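Long-range contacts in insecticidal crystal protein Cry7Cal (Bacillus thuringiensis, PDB 5ZI1), which is toxic to locusts and, as in other three-domain delta-endotoxins, probably binds gut receptors and inserts into the membrane to form pores: residues E115-T120 with L152-N157; I354-S359 with T406-Q411; N461-D466 with Q520-R525; G483-D488 with I496-N501. All blocks are in the same frame, centred on the assembly; numbering follows the deposited sequence. Where two conformers were deposited one is given.

Contact 1 of 4, residues E115-T120 with L152-N157; sequences ERFVST and LFLLKN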
loop_
_atom_site.group_PDB
_atom_site.type_symbol
_atom_site.label_atom_id
_atom_site.label_comp_id
_atom_site.label_asym_id
_atom_site.label_seq_id
_atom_site.Cartn_x
_atom_site.Cartn_y
_atom_site.Cartn_z
ATOM N N GLU A 115 -28.124 -22.354 -0.696
ATOM C CA GLU A 115 -29.120 -21.338 -0.366
ATOM C C GLU A 115 -28.541 -20.174 0.409
ATOM O O GLU A 115 -28.879 -19.034 0.125
ATOM C CB GLU A 115 -30.215 -22.003 0.451
ATOM C CG GLU A 115 -31.440 -21.125 0.681
ATOM C CD GLU A 115 -31.704 -20.878 2.149
ATOM O OE1 GLU A 115 -31.076 -19.951 2.697
ATOM O OE2 GLU A 115 -32.525 -21.609 2.744
ATOM N N ARG A 116 -27.750 -20.447 1.464
ATOM C CA ARG A 116 -27.112 -19.361 2.198
ATOM C C ARG A 116 -26.190 -18.552 1.307
ATOM O O ARG A 116 -26.071 -17.333 1.497
ATOM C CB ARG A 116 -26.340 -19.873 3.412
ATOM C CG ARG A 116 -27.173 -20.745 4.309
ATOM C CD ARG A 116 -27.822 -19.908 5.405
ATOM N NE ARG A 116 -28.564 -20.784 6.309
ATOM C CZ ARG A 116 -29.843 -21.110 6.156
ATOM N NH1 ARG A 116 -30.546 -20.609 5.135
ATOM N NH2 ARG A 116 -30.410 -21.931 7.020
ATOM N N PHE A 117 -25.553 -19.189 0.324
ATOM C CA PHE A 117 -24.653 -18.441 -0.543
ATOM C C PHE A 117 -25.419 -17.421 -1.381
ATOM O O PHE A 117 -25.104 -16.226 -1.365
ATOM C CB PHE A 117 -23.855 -19.380 -1.447
ATOM C CG PHE A 117 -23.071 -18.639 -2.498
ATOM C CD1 PHE A 117 -21.823 -18.120 -2.202
ATOM C CD2 PHE A 117 -23.609 -18.393 -3.751
ATOM C CE1 PHE A 117 -21.108 -17.404 -3.153
ATOM C CE2 PHE A 117 -22.907 -17.673 -4.714
ATOM C CZ PHE A 117 -21.655 -17.181 -4.416
ATOM N N VAL A 118 -26.422 -17.875 -2.141
ATOM C CA VAL A 118 -27.099 -16.936 -3.037
ATOM C C VAL A 118 -27.914 -15.935 -2.233
ATOM O O VAL A 118 -27.993 -14.756 -2.601
ATOM C CB VAL A 118 -27.956 -17.660 -4.100
ATOM C CG1 VAL A 118 -27.148 -18.751 -4.817
ATOM C CG2 VAL A 118 -29.200 -18.245 -3.496
ATOM N N SER A 119 -28.476 -16.345 -1.095
ATOM C CA SER A 119 -29.143 -15.354 -0.259
ATOM C C SER A 119 -28.150 -14.352 0.314
ATOM O O SER A 119 -28.479 -13.168 0.437
ATOM C CB SER A 119 -29.950 -16.027 0.855
ATOM O OG SER A 119 -29.117 -16.770 1.729
ATOM N N THR A 120 -26.928 -14.788 0.658
ATOM C CA THR A 120 -25.968 -13.834 1.230
ATOM C C THR A 120 -25.405 -12.927 0.145
ATOM O O THR A 120 -25.205 -11.728 0.368
ATOM C CB THR A 120 -24.827 -14.554 1.962
ATOM O OG1 THR A 120 -25.347 -15.280 3.080
ATOM C CG2 THR A 120 -23.810 -13.557 2.484
ATOM N N LEU A 152 -16.530 -9.459 -3.117
ATOM C CA LEU A 152 -15.676 -10.083 -4.123
ATOM C C LEU A 152 -15.144 -11.423 -3.639
ATOM O O LEU A 152 -15.103 -12.407 -4.402
ATOM C CB LEU A 152 -14.520 -9.145 -4.472
ATOM C CG LEU A 152 -15.024 -7.908 -5.204
ATOM C CD1 LEU A 152 -13.895 -6.953 -5.492
ATOM C CD2 LEU A 152 -15.692 -8.371 -6.475
ATOM N N PHE A 153 -14.741 -11.477 -2.365
ATOM C CA PHE A 153 -14.220 -12.705 -1.791
ATOM C C PHE A 153 -15.304 -13.761 -1.663
ATOM O O PHE A 153 -15.062 -14.947 -1.931
ATOM C CB PHE A 153 -13.602 -12.416 -0.427
ATOM C CG PHE A 153 -13.314 -13.646 0.361
ATOM C CD1 PHE A 153 -12.364 -14.554 -0.083
ATOM C CD2 PHE A 153 -14.003 -13.914 1.526
ATOM C CE1 PHE A 153 -12.099 -15.703 0.632
ATOM C CE2 PHE A 153 -13.734 -15.063 2.248
ATOM C CZ PHE A 153 -12.786 -15.958 1.798
ATOM N N LEU A 154 -16.500 -13.357 -1.230
ATOM C CA LEU A 154 -17.618 -14.291 -1.200
ATOM C C LEU A 154 -17.893 -14.872 -2.588
ATOM O O LEU A 154 -18.218 -16.055 -2.716
ATOM C CB LEU A 154 -18.863 -13.602 -0.662
ATOM C CG LEU A 154 -20.087 -14.514 -0.653
ATOM C CD1 LEU A 154 -19.866 -15.599 0.344
ATOM C CD2 LEU A 154 -21.409 -13.776 -0.393
ATOM N N LEU A 155 -17.776 -14.052 -3.638
ATOM C CA LEU A 155 -18.099 -14.531 -4.972
ATOM C C LEU A 155 -17.105 -15.593 -5.414
ATOM O O LEU A 155 -17.472 -16.515 -6.151
ATOM C CB LEU A 155 -18.143 -13.354 -5.959
ATOM C CG LEU A 155 -19.441 -12.530 -5.909
ATOM C CD1 LEU A 155 -19.300 -11.123 -6.489
ATOM C CD2 LEU A 155 -20.543 -13.330 -6.627
ATOM N N LYS A 156 -15.859 -15.502 -4.933
ATOM C CA LYS A 156 -14.873 -16.541 -5.212
ATOM C C LYS A 156 -15.378 -17.913 -4.781
ATOM O O LYS A 156 -15.090 -18.920 -5.437
ATOM C CB LYS A 156 -13.551 -16.214 -4.508
ATOM C CG LYS A 156 -12.467 -17.273 -4.681
ATOM C CD LYS A 156 -11.140 -16.838 -4.049
ATOM C CE LYS A 156 -10.129 -17.979 -4.023
ATOM N NZ LYS A 156 -8.731 -17.510 -3.824
ATOM N N ASN A 157 -16.136 -17.975 -3.684
ATOM C CA ASN A 157 -16.590 -19.270 -3.188
ATOM C C ASN A 157 -17.387 -20.036 -4.251
ATOM O O ASN A 157 -17.273 -21.263 -4.346
ATOM C CB ASN A 157 -17.410 -19.086 -1.909
ATOM C CG ASN A 157 -16.538 -18.759 -0.678
ATOM O OD1 ASN A 157 -16.848 -19.178 0.435
ATOM N ND2 ASN A 157 -15.469 -17.996 -0.877
#

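Contact 2 of 4, residues I354-S359 with T406-Q411; sequences IYQTYS and TYSSDQ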
loop_
_atom_site.group_PDB
_atom_site.type_symbol
_atom_site.label_atom_id
_atom_site.label_comp_id
_atom_site.label_asym_id
_atom_site.label_seq_id
_atom_site.Cartn_x
_atom_site.Cartn_y
_atom_site.Cartn_z
ATOM N N ILE A 354 13.661 -0.846 10.316
ATOM C CA ILE A 354 13.292 0.122 11.339
ATOM C C ILE A 354 11.771 0.156 11.393
ATOM O O ILE A 354 11.126 0.686 10.489
ATOM C CB ILE A 354 13.861 1.510 11.042
ATOM C CG1 ILE A 354 15.371 1.415 10.816
ATOM C CG2 ILE A 354 13.445 2.507 12.174
ATOM C CD1 ILE A 354 16.141 0.832 12.016
ATOM N N TYR A 355 11.204 -0.416 12.453
ATOM C CA TYR A 355 9.771 -0.530 12.650
ATOM C C TYR A 355 9.187 0.563 13.541
ATOM O O TYR A 355 7.962 0.604 13.715
ATOM C CB TYR A 355 9.450 -1.901 13.255
ATOM C CG TYR A 355 10.111 -2.142 14.609
ATOM C CD1 TYR A 355 9.515 -1.691 15.784
ATOM C CD2 TYR A 355 11.330 -2.818 14.710
ATOM C CE1 TYR A 355 10.106 -1.893 17.019
ATOM C CE2 TYR A 355 11.925 -3.034 15.949
ATOM C CZ TYR A 355 11.304 -2.560 17.100
ATOM O OH TYR A 355 11.864 -2.766 18.335
ATOM N N GLN A 356 10.013 1.440 14.113
ATOM C CA GLN A 356 9.498 2.472 15.007
ATOM C C GLN A 356 10.516 3.590 15.140
ATOM O O GLN A 356 11.724 3.346 15.111
ATOM C CB GLN A 356 9.179 1.899 16.389
ATOM C CG GLN A 356 8.525 2.883 17.312
ATOM C CD GLN A 356 8.266 2.312 18.687
ATOM O OE1 GLN A 356 7.111 2.191 19.101
ATOM N NE2 GLN A 356 9.336 1.973 19.413
ATOM N N THR A 357 10.020 4.817 15.296
ATOM C CA THR A 357 10.867 5.964 15.608
ATOM C C THR A 357 10.267 6.739 16.770
ATOM O O THR A 357 9.065 6.670 17.043
ATOM C CB THR A 357 11.056 6.911 14.408
ATOM O OG1 THR A 357 9.788 7.456 14.022
ATOM C CG2 THR A 357 11.665 6.165 13.214
ATOM N N TYR A 358 11.140 7.469 17.471
ATOM C CA TYR A 358 10.774 8.365 18.561
ATOM C C TYR A 358 11.502 9.670 18.314
ATOM O O TYR A 358 12.690 9.660 17.969
ATOM C CB TYR A 358 11.144 7.774 19.929
ATOM C CG TYR A 358 11.044 8.742 21.111
ATOM C CD1 TYR A 358 9.812 9.067 21.680
ATOM C CD2 TYR A 358 12.184 9.326 21.650
ATOM C CE1 TYR A 358 9.714 9.945 22.731
ATOM C CE2 TYR A 358 12.100 10.208 22.728
ATOM C CZ TYR A 358 10.866 10.508 23.262
ATOM O OH TYR A 358 10.789 11.373 24.326
ATOM N N SER A 359 10.792 10.792 18.448
ATOM C CA SER A 359 11.412 12.082 18.173
ATOM C C SER A 359 10.980 13.126 19.198
ATOM O O SER A 359 9.915 13.019 19.810
ATOM C CB SER A 359 11.073 12.573 16.757
ATOM O OG SER A 359 9.686 12.853 16.633
ATOM N N THR A 406 7.017 12.356 20.021
ATOM C CA THR A 406 6.171 11.573 19.123
ATOM C C THR A 406 6.757 10.180 18.956
ATOM O O THR A 406 7.979 10.031 18.839
ATOM C CB THR A 406 6.045 12.238 17.748
ATOM O OG1 THR A 406 5.673 13.608 17.926
ATOM C CG2 THR A 406 5.001 11.508 16.839
ATOM N N TYR A 407 5.872 9.172 18.976
ATOM C CA TYR A 407 6.179 7.806 18.556
ATOM C C TYR A 407 5.541 7.528 17.195
ATOM O O TYR A 407 4.335 7.723 17.012
ATOM C CB TYR A 407 5.671 6.791 19.583
ATOM C CG TYR A 407 6.694 6.419 20.644
ATOM C CD1 TYR A 407 7.672 5.473 20.383
ATOM C CD2 TYR A 407 6.688 7.027 21.899
ATOM C CE1 TYR A 407 8.618 5.130 21.333
ATOM C CE2 TYR A 407 7.621 6.690 22.856
ATOM C CZ TYR A 407 8.589 5.741 22.570
ATOM O OH TYR A 407 9.538 5.395 23.513
ATOM N N SER A 408 6.349 7.066 16.244
ATOM C CA SER A 408 5.816 6.682 14.939
ATOM C C SER A 408 4.677 5.681 15.082
ATOM O O SER A 408 3.674 5.748 14.353
ATOM C CB SER A 408 6.929 6.091 14.077
ATOM O OG SER A 408 7.347 4.848 14.601
ATOM N N SER A 409 4.821 4.744 16.019
ATOM C CA SER A 409 3.833 3.702 16.234
ATOM C C SER A 409 2.496 4.242 16.678
ATOM O O SER A 409 1.561 3.454 16.835
ATOM C CB SER A 409 4.339 2.704 17.270
ATOM O OG SER A 409 4.651 3.365 18.496
ATOM N N ASP A 410 2.375 5.547 16.916
ATOM C CA ASP A 410 1.060 6.103 17.201
ATOM C C ASP A 410 0.280 6.447 15.938
ATOM O O ASP A 410 -0.939 6.617 16.017
ATOM C CB ASP A 410 1.188 7.332 18.086
ATOM C CG ASP A 410 1.344 6.962 19.541
ATOM O OD1 ASP A 410 0.442 6.273 20.073
ATOM O OD2 ASP A 410 2.387 7.313 20.133
ATOM N N GLN A 411 0.953 6.578 14.793
ATOM C CA GLN A 411 0.280 6.669 13.505
ATOM C C GLN A 411 0.299 5.347 12.753
ATOM O O GLN A 411 -0.659 5.043 12.034
ATOM C CB GLN A 411 0.922 7.758 12.641
ATOM C CG GLN A 411 0.712 9.165 13.173
ATOM C CD GLN A 411 1.717 10.160 12.622
ATOM O OE1 GLN A 411 1.837 10.338 11.406
ATOM N NE2 GLN A 411 2.461 10.819 13.525
HETATM O O HOH W 1 5.912 2.434 14.020
HETATM O O HOH W 2 8.077 14.750 17.876
#

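Contact 3 of 4, residues N461-D466 with Q520-R525; sequences NKLYPD and QKIKVR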
loop_
_atom_site.group_PDB
_atom_site.type_symbol
_atom_site.label_atom_id
_atom_site.label_comp_id
_atom_site.label_asym_id
_atom_site.label_seq_id
_atom_site.Cartn_x
_atom_site.Cartn_y
_atom_site.Cartn_z
ATOM N N ASN A 461 13.291 -10.795 -3.904
ATOM C CA ASN A 461 12.629 -11.185 -5.158
ATOM C C ASN A 461 12.641 -12.706 -5.315
ATOM O O ASN A 461 12.898 -13.251 -6.389
ATOM C CB ASN A 461 13.246 -10.500 -6.377
ATOM C CG ASN A 461 12.835 -9.055 -6.479
ATOM O OD1 ASN A 461 11.882 -8.637 -5.814
ATOM N ND2 ASN A 461 13.548 -8.275 -7.293
ATOM N N LYS A 462 12.328 -13.389 -4.223
ATOM C CA LYS A 462 12.283 -14.841 -4.216
ATOM C C LYS A 462 11.178 -15.360 -5.131
ATOM O O LYS A 462 10.050 -14.854 -5.110
ATOM C CB LYS A 462 12.071 -15.343 -2.789
ATOM C CG LYS A 462 12.033 -16.856 -2.655
ATOM C CD LYS A 462 11.917 -17.304 -1.202
ATOM C CE LYS A 462 11.940 -18.823 -1.113
ATOM N NZ LYS A 462 11.369 -19.324 0.166
ATOM N N LEU A 463 11.503 -16.368 -5.942
ATOM C CA LEU A 463 10.485 -17.134 -6.648
ATOM C C LEU A 463 10.012 -18.247 -5.732
ATOM O O LEU A 463 10.827 -18.923 -5.092
ATOM C CB LEU A 463 11.015 -17.730 -7.947
ATOM C CG LEU A 463 11.462 -16.740 -9.014
ATOM C CD1 LEU A 463 11.702 -17.480 -10.314
ATOM C CD2 LEU A 463 10.453 -15.609 -9.186
ATOM N N TYR A 464 8.698 -18.421 -5.647
ATOM C CA TYR A 464 8.154 -19.494 -4.837
ATOM C C TYR A 464 7.711 -20.610 -5.764
ATOM O O TYR A 464 6.728 -20.439 -6.506
ATOM C CB TYR A 464 6.988 -19.009 -3.975
ATOM C CG TYR A 464 7.365 -17.872 -3.047
ATOM C CD1 TYR A 464 7.300 -16.562 -3.483
ATOM C CD2 TYR A 464 7.820 -18.113 -1.744
ATOM C CE1 TYR A 464 7.657 -15.511 -2.662
ATOM C CE2 TYR A 464 8.188 -17.056 -0.902
ATOM C CZ TYR A 464 8.103 -15.760 -1.376
ATOM O OH TYR A 464 8.445 -14.685 -0.598
ATOM N N PRO A 465 8.409 -21.740 -5.798
ATOM C CA PRO A 465 7.796 -22.942 -6.360
ATOM C C PRO A 465 6.537 -23.256 -5.566
ATOM O O PRO A 465 6.417 -22.895 -4.388
ATOM C CB PRO A 465 8.879 -24.014 -6.182
ATOM C CG PRO A 465 9.723 -23.505 -5.053
ATOM C CD PRO A 465 9.715 -22.017 -5.171
ATOM N N ASP A 466 5.582 -23.897 -6.231
ATOM C CA ASP A 466 4.270 -24.234 -5.682
ATOM C C ASP A 466 3.379 -23.023 -5.454
ATOM O O ASP A 466 2.302 -23.164 -4.846
ATOM C CB ASP A 466 4.373 -25.010 -4.367
ATOM C CG ASP A 466 5.301 -26.193 -4.462
ATOM O OD1 ASP A 466 5.917 -26.415 -5.533
ATOM O OD2 ASP A 466 5.399 -26.921 -3.454
ATOM N N GLN A 520 14.224 -23.205 -11.969
ATOM C CA GLN A 520 12.789 -22.992 -11.874
ATOM C C GLN A 520 12.151 -23.112 -13.251
ATOM O O GLN A 520 12.581 -22.445 -14.201
ATOM C CB GLN A 520 12.492 -21.615 -11.268
ATOM C CG GLN A 520 12.856 -21.497 -9.806
ATOM C CD GLN A 520 11.865 -22.209 -8.902
ATOM O OE1 GLN A 520 11.448 -23.338 -9.178
ATOM N NE2 GLN A 520 11.473 -21.546 -7.814
ATOM N N LYS A 521 11.140 -23.973 -13.355
ATOM C CA LYS A 521 10.381 -24.151 -14.588
ATOM C C LYS A 521 9.164 -23.230 -14.517
ATOM O O LYS A 521 8.234 -23.477 -13.739
ATOM C CB LYS A 521 9.978 -25.618 -14.760
ATOM N N ILE A 522 9.168 -22.177 -15.337
ATOM C CA ILE A 522 8.282 -21.034 -15.152
ATOM C C ILE A 522 7.434 -20.764 -16.398
ATOM O O ILE A 522 7.781 -21.126 -17.522
ATOM C CB ILE A 522 9.069 -19.757 -14.788
ATOM C CG1 ILE A 522 10.152 -19.498 -15.867
ATOM C CG2 ILE A 522 9.618 -19.842 -13.329
ATOM C CD1 ILE A 522 10.878 -18.153 -15.742
ATOM N N LYS A 523 6.308 -20.098 -16.159
ATOM C CA LYS A 523 5.639 -19.255 -17.139
ATOM C C LYS A 523 5.687 -17.850 -16.553
ATOM O O LYS A 523 5.541 -17.690 -15.334
ATOM C CB LYS A 523 4.199 -19.714 -17.344
ATOM C CG LYS A 523 4.016 -20.690 -18.463
ATOM C CD LYS A 523 2.584 -20.710 -18.940
ATOM C CE LYS A 523 1.729 -21.441 -17.921
ATOM N NZ LYS A 523 0.381 -21.672 -18.499
ATOM N N VAL A 524 5.909 -16.844 -17.395
ATOM C CA VAL A 524 5.869 -15.449 -16.975
ATOM C C VAL A 524 4.598 -14.815 -17.524
ATOM O O VAL A 524 4.412 -14.719 -18.742
ATOM C CB VAL A 524 7.119 -14.688 -17.444
ATOM C CG1 VAL A 524 6.986 -13.187 -17.202
ATOM C CG2 VAL A 524 8.347 -15.209 -16.729
ATOM N N ARG A 525 3.728 -14.369 -16.626
ATOM C CA ARG A 525 2.510 -13.662 -16.983
ATOM C C ARG A 525 2.654 -12.210 -16.550
ATOM O O ARG A 525 2.805 -11.924 -15.357
ATOM C CB ARG A 525 1.299 -14.309 -16.323
ATOM C CG ARG A 525 -0.040 -13.736 -16.755
ATOM C CD ARG A 525 -1.159 -14.611 -16.239
ATOM N NE ARG A 525 -1.272 -14.544 -14.794
ATOM C CZ ARG A 525 -2.060 -15.327 -14.059
ATOM N NH1 ARG A 525 -2.799 -16.258 -14.629
ATOM N NH2 ARG A 525 -2.113 -15.181 -12.742
#

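Contact 4 of 4, residues G483-D488 with I496-N501; sequences GVEIID and ILKIVN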
loop_
_atom_site.group_PDB
_atom_site.type_symbol
_atom_site.label_atom_id
_atom_site.label_comp_id
_atom_site.label_asym_id
_atom_site.label_seq_id
_atom_site.Cartn_x
_atom_site.Cartn_y
_atom_site.Cartn_z
ATOM N N GLY A 483 12.331 6.514 -22.672
ATOM C CA GLY A 483 11.131 5.783 -23.012
ATOM C C GLY A 483 10.514 4.975 -21.896
ATOM O O GLY A 483 9.482 4.334 -22.125
ATOM N N VAL A 484 11.102 4.978 -20.701
ATOM C CA VAL A 484 10.584 4.249 -19.549
ATOM C C VAL A 484 10.465 5.210 -18.381
ATOM O O VAL A 484 11.475 5.756 -17.920
ATOM C CB VAL A 484 11.484 3.074 -19.154
ATOM C CG1 VAL A 484 10.830 2.302 -18.029
ATOM C CG2 VAL A 484 11.766 2.183 -20.362
ATOM N N GLU A 485 9.251 5.369 -17.870
ATOM C CA GLU A 485 8.964 6.266 -16.764
ATOM C C GLU A 485 8.218 5.494 -15.685
ATOM O O GLU A 485 7.596 4.465 -15.947
ATOM C CB GLU A 485 8.136 7.464 -17.236
ATOM C CG GLU A 485 8.250 8.695 -16.358
ATOM C CD GLU A 485 7.264 9.800 -16.742
ATOM O OE1 GLU A 485 6.615 9.686 -17.815
ATOM O OE2 GLU A 485 7.141 10.781 -15.964
ATOM N N ILE A 486 8.307 5.975 -14.458
ATOM C CA ILE A 486 7.615 5.371 -13.329
ATOM C C ILE A 486 6.582 6.379 -12.856
ATOM O O ILE A 486 6.894 7.561 -12.689
ATOM C CB ILE A 486 8.608 4.974 -12.226
ATOM C CG1 ILE A 486 9.649 4.044 -12.843
ATOM C CG2 ILE A 486 7.910 4.281 -11.056
ATOM C CD1 ILE A 486 10.723 3.644 -11.910
ATOM N N ILE A 487 5.337 5.932 -12.721
ATOM C CA ILE A 487 4.208 6.834 -12.554
ATOM C C ILE A 487 3.319 6.283 -11.449
ATOM O O ILE A 487 3.370 5.099 -11.108
ATOM C CB ILE A 487 3.380 7.024 -13.851
ATOM C CG1 ILE A 487 2.557 5.772 -14.150
ATOM C CG2 ILE A 487 4.274 7.346 -15.056
ATOM C CD1 ILE A 487 1.656 5.944 -15.322
ATOM N N ASP A 488 2.496 7.169 -10.894
ATOM C CA ASP A 488 1.588 6.779 -9.830
ATOM C C ASP A 488 0.451 5.916 -10.365
ATOM O O ASP A 488 0.035 6.040 -11.513
ATOM C CB ASP A 488 1.014 8.011 -9.139
ATOM C CG ASP A 488 1.977 8.623 -8.146
ATOM O OD1 ASP A 488 2.697 7.868 -7.441
ATOM O OD2 ASP A 488 2.010 9.871 -8.070
ATOM N N ILE A 496 3.861 1.953 -11.200
ATOM C CA ILE A 496 3.890 1.075 -12.361
ATOM C C ILE A 496 4.844 1.675 -13.387
ATOM O O ILE A 496 5.252 2.828 -13.282
ATOM C CB ILE A 496 2.486 0.866 -12.977
ATOM C CG1 ILE A 496 1.923 2.189 -13.502
ATOM C CG2 ILE A 496 1.540 0.221 -11.970
ATOM C CD1 ILE A 496 0.567 2.055 -14.133
ATOM N N LEU A 497 5.206 0.870 -14.388
ATOM C CA LEU A 497 6.056 1.341 -15.474
ATOM C C LEU A 497 5.216 1.846 -16.641
ATOM O O LEU A 497 4.218 1.222 -17.018
ATOM C CB LEU A 497 6.982 0.230 -15.973
ATOM C CG LEU A 497 8.069 -0.282 -15.022
ATOM C CD1 LEU A 497 9.291 -0.751 -15.792
ATOM C CD2 LEU A 497 8.449 0.775 -14.016
ATOM N N LYS A 498 5.646 2.967 -17.228
ATOM C CA LYS A 498 5.038 3.521 -18.431
ATOM C C LYS A 498 6.076 3.542 -19.544
ATOM O O LYS A 498 7.036 4.318 -19.490
ATOM C CB LYS A 498 4.502 4.922 -18.174
ATOM C CG LYS A 498 3.785 5.517 -19.361
ATOM C CD LYS A 498 3.265 6.895 -19.011
ATOM C CE LYS A 498 4.155 7.985 -19.583
ATOM N NZ LYS A 498 3.517 8.631 -20.781
ATOM N N ILE A 499 5.873 2.713 -20.563
ATOM C CA ILE A 499 6.789 2.609 -21.692
ATOM C C ILE A 499 6.155 3.285 -22.904
ATOM O O ILE A 499 5.020 2.966 -23.277
ATOM C CB ILE A 499 7.126 1.141 -22.003
ATOM C CG1 ILE A 499 7.476 0.395 -20.717
ATOM C CG2 ILE A 499 8.283 1.040 -23.003
ATOM C CD1 ILE A 499 7.298 -1.093 -20.846
ATOM N N VAL A 500 6.890 4.212 -23.514
ATOM C CA VAL A 500 6.523 4.822 -24.789
ATOM C C VAL A 500 7.523 4.337 -25.838
ATOM O O VAL A 500 8.719 4.643 -25.749
ATOM C CB VAL A 500 6.503 6.354 -24.701
ATOM C CG1 VAL A 500 6.017 6.933 -25.999
ATOM C CG2 VAL A 500 5.623 6.821 -23.527
ATOM N N ASN A 501 7.029 3.599 -26.845
ATOM C CA ASN A 501 7.908 2.777 -27.682
ATOM C C ASN A 501 8.820 3.638 -28.548
ATOM O O ASN A 501 10.032 3.398 -28.608
ATOM C CB ASN A 501 7.064 1.818 -28.539
ATOM C CG ASN A 501 7.874 1.086 -29.622
ATOM O OD1 ASN A 501 9.101 0.980 -29.544
ATOM N ND2 ASN A 501 7.169 0.543 -30.620
HETATM O O HOH W 3 6.120 9.997 -20.862
#

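Contact 1 of 4, residues E115-T120 with L152-N157
Phe117 presents the edge of its ring to the backbone of the facing helix: CE1 lies 3.2 Å from Leu154 O, which sits in the ring plane. An aromatic C-H edge carries a slight positive charge, so it suits a carbonyl oxygen that already accepts a backbone bond from Asn157 N, three residues on. With CG anti to the backbone N (chi1 171°), the ring of Phe117 is carried toward the other helix, although its CB does not point there. The Leu154 side chain slides past this ring in the opposite direction, bringing its CG to 4.0 Å from Phe117 CE1. Its two methyls divide the work: CD1 stays beside the ring, whereas CD2 meets Thr120 CG2 at 3.8 Å. Thr120 can offer that methyl because its OG1 is turned back to Arg116 O, which also receives Thr120 N. Asn157 brings CB near the ring, while its OD1 is hydrogen-bonded to Tyr93 of helix 73-101. The short segments run roughly antiparallel, at 149°, with axes 10.6 Å apart, a spacing filled by large apolar side chains, characteristic of the alpha-helical bundle that forms the N-terminal domain of delta-endotoxins.

Contact 2 of 4, residues I354-S359 with T406-Q411
Ser408 OG accepts a hydrogen bond from Thr357 N at 2.8 Å, and Ser408 N donates to Thr357 O at 2.9 Å, so one serine serves both polar groups of a single residue. Its hydroxyl can take the place of a strand carbonyl because chi1 of 68° sets OG between the backbone N and the carbonyl carbon, just where the chain 406-411 leaves its extended form. The same OG donates to a water that donates to Tyr355 O. Beside it, Ser409 OG gives its proton to OE1 of the extended Gln356 side chain at 2.8 Å, with the donor tilted 15° from the carbonyl plane. Ser359 and Thr406 form an antiparallel hydrogen-bonded pair, and a second water joins Ser359 OG to Thr406 OG1, which also bonds to Lys404.

Packing centres on Tyr407. Tyr358 lays CD1 over one face of its ring, 3.4 Å from CE2 of Tyr407, the planes 44° apart. The Gln356 amide crosses near CD1 and CE1 of Tyr407, whose OH bonds to Tyr379 on strand 369-382. The hydroxyls of Ser408 and Ser409 and one water thus carry on the pairing with strand 352-365 beyond the end of edge strand 404-407, satisfying the Thr357 amide there, next to the classic beta bulge that Tyr355 and Gln356 form opposite Tyr379.

Contact 3 of 4, residues N461-D466 with Q520-R525
Van der Waals contact between an amide and a proline ring dominates here: Gln520 NE2 lies 3.2 Å from Pro465 CD, and the two side chains cross at about a right angle. The Gln520 chain bends at chi2 (-75°), which turns its amide toward the loop, where NE2 also approaches Leu463 CB at 3.8 Å. Proline suits this place because its ring gives a rigid, compact surface and its nitrogen has no proton to satisfy.

The apolar part is looser. Leu463 CD1 stands 4.4 Å from Ile522 CG2, both on buried residues, and Leu463 also packs on Phe597 and Ile471. These belong to the mixed beta-sheet of the third, beta-rich domain of the toxin fragment, where strand 521-530 runs antiparallel to strands 560-571 and 589-599; the loop 461-466 leads into strand 468-472 of the same sheet.

No hydrogen bond links the two segments directly, and backbone bonds to other residues place each of them. Leu463 and Asn461 are backbone hydrogen-bonded to Ser515, Gln520 to Ala572 and Ile522 to Gly570.

Contact 4 of 4, residues G483-D488 with I496-N501
A beta hairpin joins strands 484-487 and 496-500 through Glu485 and Lys498, an antiparallel hydrogen-bonded pair: Glu485 N meets Lys498 O at 2.9 Å and Lys498 N meets Glu485 O at 2.8 Å. Ile487 and Ile496 pair likewise, and Val500 N reaches Gly483 O. Gly483 has a positive phi of 74°, a conformation that glycine adopts readily.

On the face with Glu485, the two charged side chains lie side by side, pointing the same way. Glu485 OE1 stands 4.4 Å from Lys498 NZ, too far for a salt bridge, but a water donates to OE1 and accepts a weak bond from NZ. Ile487 crosses the aliphatic part of the lysine at about a right angle, with CG2 4.0 Å from Lys498 CB, and its CG1 meets Ile496 CG1 at 3.7 Å. Strand 484-487 is the outer strand here, and strand 496-500 passes the pairing on to strand 589-599 in the mixed sheet of the third, beta-rich domain.

The face with Val484, Ile486, Leu497 and Ile499 is apolar; from it Leu497 packs on Val509 and Phe510, and Ile499 on Val509. Leu497 forks between two neighbours: CD2 lies 3.7 Å from Ile486 CG1, and CD1 lies 4.1 Å from Val484 CG1.

The four contacts sample the three-domain toxin part of a longer delta-endotoxin protein. Contact 1 comes first along the chain, in the N-terminal helical domain; contact 2 follows in the middle beta domain, its centre about 41 Å from that of contact 1. Contacts 3 and 4 come last, with contact 4 nested inside the loop that contact 3 closes. Both reach the same mixed sheet, where strand 589-599 pairs with strands 521-530 and 496-500; their centres are about 24 Å apart and their nearest atoms about 12 Å. Contacts 1, 2 and the pair 3 and 4 thus lie in three domains, to which pore-forming and receptor-binding roles are usually assigned in this family.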